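Local coordinates for protein putative O-GlcNAcase nagJ (Clostridium perfringens, PDB 6PV5) that probably removes terminal N-acetylhexosamine residues from glycans by hydrolysis as a family 84 glycoside hydrolase, here represented by its N-terminal, barrel and helical post-catalytic regions, at residues S500-W511 with V611-V619. Sequence-based numbering, arbitrary orientation.
Sequences SPEIKNTIDSLW and VVDPFIRKV
In the all-helical domain that follows the (beta/alpha)8 barrel and resembles the post-catalytic domain of hyaluronidases, two helices pack together without a hydrogen bond between them: residues 501-511, the start of helix 501-515, run roughly parallel to helix 612-619, the last of the modelled chain, crossing at 25° with the segment axes 10.9 Å apart. At the N-terminal end Val-611, just ahead of its helix, presses CG1 to within 3.6 Å of Lys-504 CA. The same methyl meets Ile-503 CG2 and Ile-507 CD1, while Ser-500 OG lies 3.5 Å from Val-611 CB. One turn on, Ile-507 bridges Val-611 and Phe-615: its CD1 reaches the former, and its CG2 approaches Phe-615 CD1 at 3.9 Å. Leu-510, which also packs on Leu-524 and Leu-527 of helix 521-544, comes to the edge of the Phe-615 ring through CD2. Phe-615 and Trp-511 meet obliquely, with Phe-615 CE1 3.8 Å from Trp-511 CZ2 and the planes at 43°. The indole is sandwiched: Leu-510 CD2 sits toward the rim of one face, and Lys-618 lies over the other. With CG anti to the backbone N (chi1 -167°) and the chain extended beyond it, Lys-618 runs across the indole from the six-membered ring to the pyrrole, so that its methylenes and its ammonium share one face. Val-619 CG2 lies at the indole edge, 4.0 Å from Trp-511 CH2. The cation-pi contact completes the arrangement, Lys-618 NZ standing 3.4 Å from the centroid of the five-membered ring of Trp-511 and closest to CG.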
loop_
_atom_site.group_PDB
_atom_site.type_symbol
_atom_site.label_atom_id
_atom_site.label_comp_id
_atom_site.label_asym_id
_atom_site.label_seq_id
_atom_site.Cartn_x
_atom_site.Cartn_y
_atom_site.Cartn_z
ATOM N N SER A 500 -5.042 -18.360 -7.138
ATOM C CA SER A 500 -4.638 -19.758 -7.134
ATOM C C SER A 500 -4.263 -20.252 -8.534
ATOM O O SER A 500 -4.910 -21.163 -9.059
ATOM C CB SER A 500 -5.717 -20.627 -6.511
ATOM O OG SER A 500 -6.881 -20.595 -7.329
ATOM N N PRO A 501 -3.188 -19.703 -9.161
ATOM C CA PRO A 501 -2.859 -20.026 -10.565
ATOM C C PRO A 501 -2.454 -21.470 -10.897
ATOM O O PRO A 501 -2.732 -21.958 -11.993
ATOM C CB PRO A 501 -1.676 -19.083 -10.870
ATOM C CG PRO A 501 -1.069 -18.806 -9.500
ATOM C CD PRO A 501 -2.263 -18.715 -8.562
ATOM N N GLU A 502 -1.805 -22.145 -9.947
ATOM C CA GLU A 502 -1.352 -23.516 -10.100
ATOM C C GLU A 502 -2.547 -24.463 -10.044
ATOM O O GLU A 502 -2.598 -25.415 -10.824
ATOM C CB GLU A 502 -0.414 -23.929 -8.964
ATOM C CG GLU A 502 0.963 -23.326 -9.035
ATOM C CD GLU A 502 1.879 -23.765 -7.894
ATOM O OE1 GLU A 502 2.300 -22.887 -7.108
ATOM O OE2 GLU A 502 2.169 -24.985 -7.784
ATOM N N ILE A 503 -3.456 -24.221 -9.085
ATOM C CA ILE A 503 -4.722 -24.941 -8.986
ATOM C C ILE A 503 -5.479 -24.789 -10.305
ATOM O O ILE A 503 -6.021 -25.764 -10.822
ATOM C CB ILE A 503 -5.575 -24.477 -7.773
ATOM C CG1 ILE A 503 -4.872 -24.685 -6.428
ATOM C CG2 ILE A 503 -6.960 -25.111 -7.777
ATOM C CD1 ILE A 503 -4.330 -26.094 -6.208
ATOM N N LYS A 504 -5.500 -23.569 -10.853
ATOM C CA LYS A 504 -6.225 -23.335 -12.087
ATOM C C LYS A 504 -5.607 -24.134 -13.237
ATOM O O LYS A 504 -6.326 -24.681 -14.071
ATOM C CB LYS A 504 -6.263 -21.860 -12.496
ATOM C CG LYS A 504 -7.146 -21.628 -13.722
ATOM C CD LYS A 504 -7.423 -20.197 -14.102
ATOM C CE LYS A 504 -8.481 -20.067 -15.195
ATOM N NZ LYS A 504 -8.086 -20.707 -16.482
ATOM N N ASN A 505 -4.272 -24.158 -13.311
ATOM C CA ASN A 505 -3.638 -24.924 -14.370
ATOM C C ASN A 505 -3.953 -26.403 -14.193
ATOM O O ASN A 505 -4.238 -27.085 -15.169
ATOM C CB ASN A 505 -2.137 -24.657 -14.442
ATOM C CG ASN A 505 -1.885 -23.302 -15.049
ATOM O OD1 ASN A 505 -2.529 -22.938 -16.040
ATOM N ND2 ASN A 505 -0.969 -22.554 -14.464
ATOM N N THR A 506 -3.917 -26.874 -12.950
ATOM C CA THR A 506 -4.226 -28.259 -12.624
ATOM C C THR A 506 -5.613 -28.628 -13.134
ATOM O O THR A 506 -5.771 -29.673 -13.761
ATOM C CB THR A 506 -4.037 -28.539 -11.129
ATOM O OG1 THR A 506 -2.648 -28.338 -10.880
ATOM C CG2 THR A 506 -4.383 -29.955 -10.739
ATOM N N ILE A 507 -6.602 -27.752 -12.892
ATOM C CA ILE A 507 -7.979 -27.986 -13.308
ATOM C C ILE A 507 -8.075 -27.979 -14.835
ATOM O O ILE A 507 -8.639 -28.898 -15.421
ATOM C CB ILE A 507 -8.937 -27.003 -12.603
ATOM C CG1 ILE A 507 -9.066 -27.375 -11.126
ATOM C CG2 ILE A 507 -10.303 -26.939 -13.289
ATOM C CD1 ILE A 507 -9.459 -26.231 -10.215
ATOM N N ASP A 508 -7.522 -26.952 -15.485
ATOM C CA ASP A 508 -7.650 -26.801 -16.929
ATOM C C ASP A 508 -7.078 -28.037 -17.627
ATOM O O ASP A 508 -7.607 -28.506 -18.645
ATOM C CB ASP A 508 -6.970 -25.508 -17.389
ATOM C CG ASP A 508 -7.695 -24.235 -16.938
ATOM O OD1 ASP A 508 -8.884 -24.334 -16.543
ATOM O OD2 ASP A 508 -7.071 -23.140 -16.996
ATOM N N SER A 509 -5.973 -28.537 -17.065
ATOM C CA SER A 509 -5.265 -29.713 -17.550
ATOM C C SER A 509 -6.097 -30.971 -17.278
ATOM O O SER A 509 -6.171 -31.867 -18.117
ATOM C CB SER A 509 -3.861 -29.765 -16.940
ATOM O OG SER A 509 -3.380 -31.091 -16.792
ATOM N N LEU A 510 -6.737 -31.013 -16.103
ATOM C CA LEU A 510 -7.577 -32.133 -15.725
ATOM C C LEU A 510 -8.697 -32.297 -16.753
ATOM O O LEU A 510 -8.942 -33.415 -17.215
ATOM C CB LEU A 510 -8.124 -31.903 -14.316
ATOM C CG LEU A 510 -9.079 -32.959 -13.758
ATOM C CD1 LEU A 510 -8.927 -33.035 -12.253
ATOM C CD2 LEU A 510 -10.527 -32.655 -14.108
ATOM N N TRP A 511 -9.353 -31.189 -17.122
ATOM C CA TRP A 511 -10.535 -31.289 -17.964
ATOM C C TRP A 511 -10.200 -31.816 -19.353
ATOM O O TRP A 511 -11.037 -32.482 -19.959
ATOM C CB TRP A 511 -11.346 -29.992 -18.034
ATOM C CG TRP A 511 -12.127 -29.710 -16.786
ATOM C CD1 TRP A 511 -12.113 -28.554 -16.052
ATOM C CD2 TRP A 511 -13.042 -30.600 -16.118
ATOM N NE1 TRP A 511 -12.963 -28.660 -14.983
ATOM C CE2 TRP A 511 -13.539 -29.905 -14.989
ATOM C CE3 TRP A 511 -13.492 -31.910 -16.357
ATOM C CZ2 TRP A 511 -14.458 -30.485 -14.110
ATOM C CZ3 TRP A 511 -14.387 -32.488 -15.478
ATOM C CH2 TRP A 511 -14.867 -31.777 -14.370
ATOM N N VAL A 611 -11.725 -19.851 -9.670
ATOM C CA VAL A 611 -11.061 -21.121 -9.972
ATOM C C VAL A 611 -11.792 -22.309 -9.326
ATOM O O VAL A 611 -12.241 -23.204 -10.033
ATOM C CB VAL A 611 -9.569 -21.079 -9.576
ATOM C CG1 VAL A 611 -8.881 -22.420 -9.838
ATOM C CG2 VAL A 611 -8.825 -19.924 -10.266
ATOM N N VAL A 612 -11.941 -22.312 -7.995
ATOM C CA VAL A 612 -12.503 -23.463 -7.299
ATOM C C VAL A 612 -14.012 -23.550 -7.542
ATOM O O VAL A 612 -14.560 -24.634 -7.769
ATOM C CB VAL A 612 -12.153 -23.476 -5.792
ATOM C CG1 VAL A 612 -12.864 -24.605 -5.054
ATOM C CG2 VAL A 612 -10.645 -23.614 -5.566
ATOM N N ASP A 613 -14.689 -22.402 -7.452
ATOM C CA ASP A 613 -16.129 -22.352 -7.570
ATOM C C ASP A 613 -16.600 -22.964 -8.900
ATOM O O ASP A 613 -17.483 -23.827 -8.897
ATOM C CB ASP A 613 -16.653 -20.945 -7.270
ATOM C CG ASP A 613 -18.171 -20.892 -7.252
ATOM O OD1 ASP A 613 -18.752 -20.964 -8.331
ATOM O OD2 ASP A 613 -18.745 -20.834 -6.159
ATOM N N PRO A 614 -16.126 -22.513 -10.092
ATOM C CA PRO A 614 -16.533 -23.148 -11.349
ATOM C C PRO A 614 -16.199 -24.635 -11.469
ATOM O O PRO A 614 -16.900 -25.381 -12.169
ATOM C CB PRO A 614 -15.820 -22.357 -12.462
ATOM C CG PRO A 614 -14.744 -21.529 -11.717
ATOM C CD PRO A 614 -15.279 -21.328 -10.316
ATOM N N PHE A 615 -15.101 -25.046 -10.825
ATOM C CA PHE A 615 -14.724 -26.447 -10.822
ATOM C C PHE A 615 -15.836 -27.282 -10.168
ATOM O O PHE A 615 -16.353 -28.218 -10.765
ATOM C CB PHE A 615 -13.394 -26.692 -10.103
ATOM C CG PHE A 615 -13.078 -28.165 -9.940
ATOM C CD1 PHE A 615 -12.777 -28.951 -11.047
ATOM C CD2 PHE A 615 -13.128 -28.777 -8.691
ATOM C CE1 PHE A 615 -12.486 -30.305 -10.905
ATOM C CE2 PHE A 615 -12.843 -30.134 -8.552
ATOM C CZ PHE A 615 -12.543 -30.894 -9.663
ATOM N N ILE A 616 -16.213 -26.935 -8.945
ATOM C CA ILE A 616 -17.259 -27.665 -8.255
ATOM C C ILE A 616 -18.564 -27.625 -9.050
ATOM O O ILE A 616 -19.240 -28.640 -9.148
ATOM C CB ILE A 616 -17.416 -27.131 -6.828
ATOM C CG1 ILE A 616 -16.127 -27.386 -6.048
ATOM C CG2 ILE A 616 -18.627 -27.776 -6.152
ATOM C CD1 ILE A 616 -15.888 -26.354 -4.955
ATOM N N ARG A 617 -18.899 -26.480 -9.660
ATOM C CA ARG A 617 -20.138 -26.399 -10.413
ATOM C C ARG A 617 -20.062 -27.222 -11.697
ATOM O O ARG A 617 -21.085 -27.720 -12.139
ATOM C CB ARG A 617 -20.549 -24.955 -10.731
ATOM C CG ARG A 617 -21.018 -24.178 -9.508
ATOM C CD ARG A 617 -21.345 -22.721 -9.797
ATOM N NE ARG A 617 -21.067 -21.966 -8.583
ATOM C CZ ARG A 617 -21.904 -21.857 -7.554
ATOM N NH1 ARG A 617 -23.102 -22.411 -7.617
ATOM N NH2 ARG A 617 -21.555 -21.157 -6.485
ATOM N N LYS A 618 -18.883 -27.330 -12.317
ATOM C CA LYS A 618 -18.761 -28.111 -13.539
ATOM C C LYS A 618 -18.953 -29.597 -13.239
ATOM O O LYS A 618 -19.548 -30.312 -14.027
ATOM C CB LYS A 618 -17.396 -27.929 -14.205
ATOM C CG LYS A 618 -17.295 -28.449 -15.634
ATOM C CD LYS A 618 -16.065 -27.968 -16.378
ATOM C CE LYS A 618 -15.720 -28.884 -17.535
ATOM N NZ LYS A 618 -14.602 -28.370 -18.367
ATOM N N VAL A 619 -18.436 -30.057 -12.101
ATOM C CA VAL A 619 -18.557 -31.450 -11.700
ATOM C C VAL A 619 -20.038 -31.832 -11.570
ATOM O O VAL A 619 -20.429 -32.913 -11.981
ATOM C CB VAL A 619 -17.760 -31.725 -10.412
ATOM C CG1 VAL A 619 -18.138 -33.051 -9.765
ATOM C CG2 VAL A 619 -16.258 -31.629 -10.656
#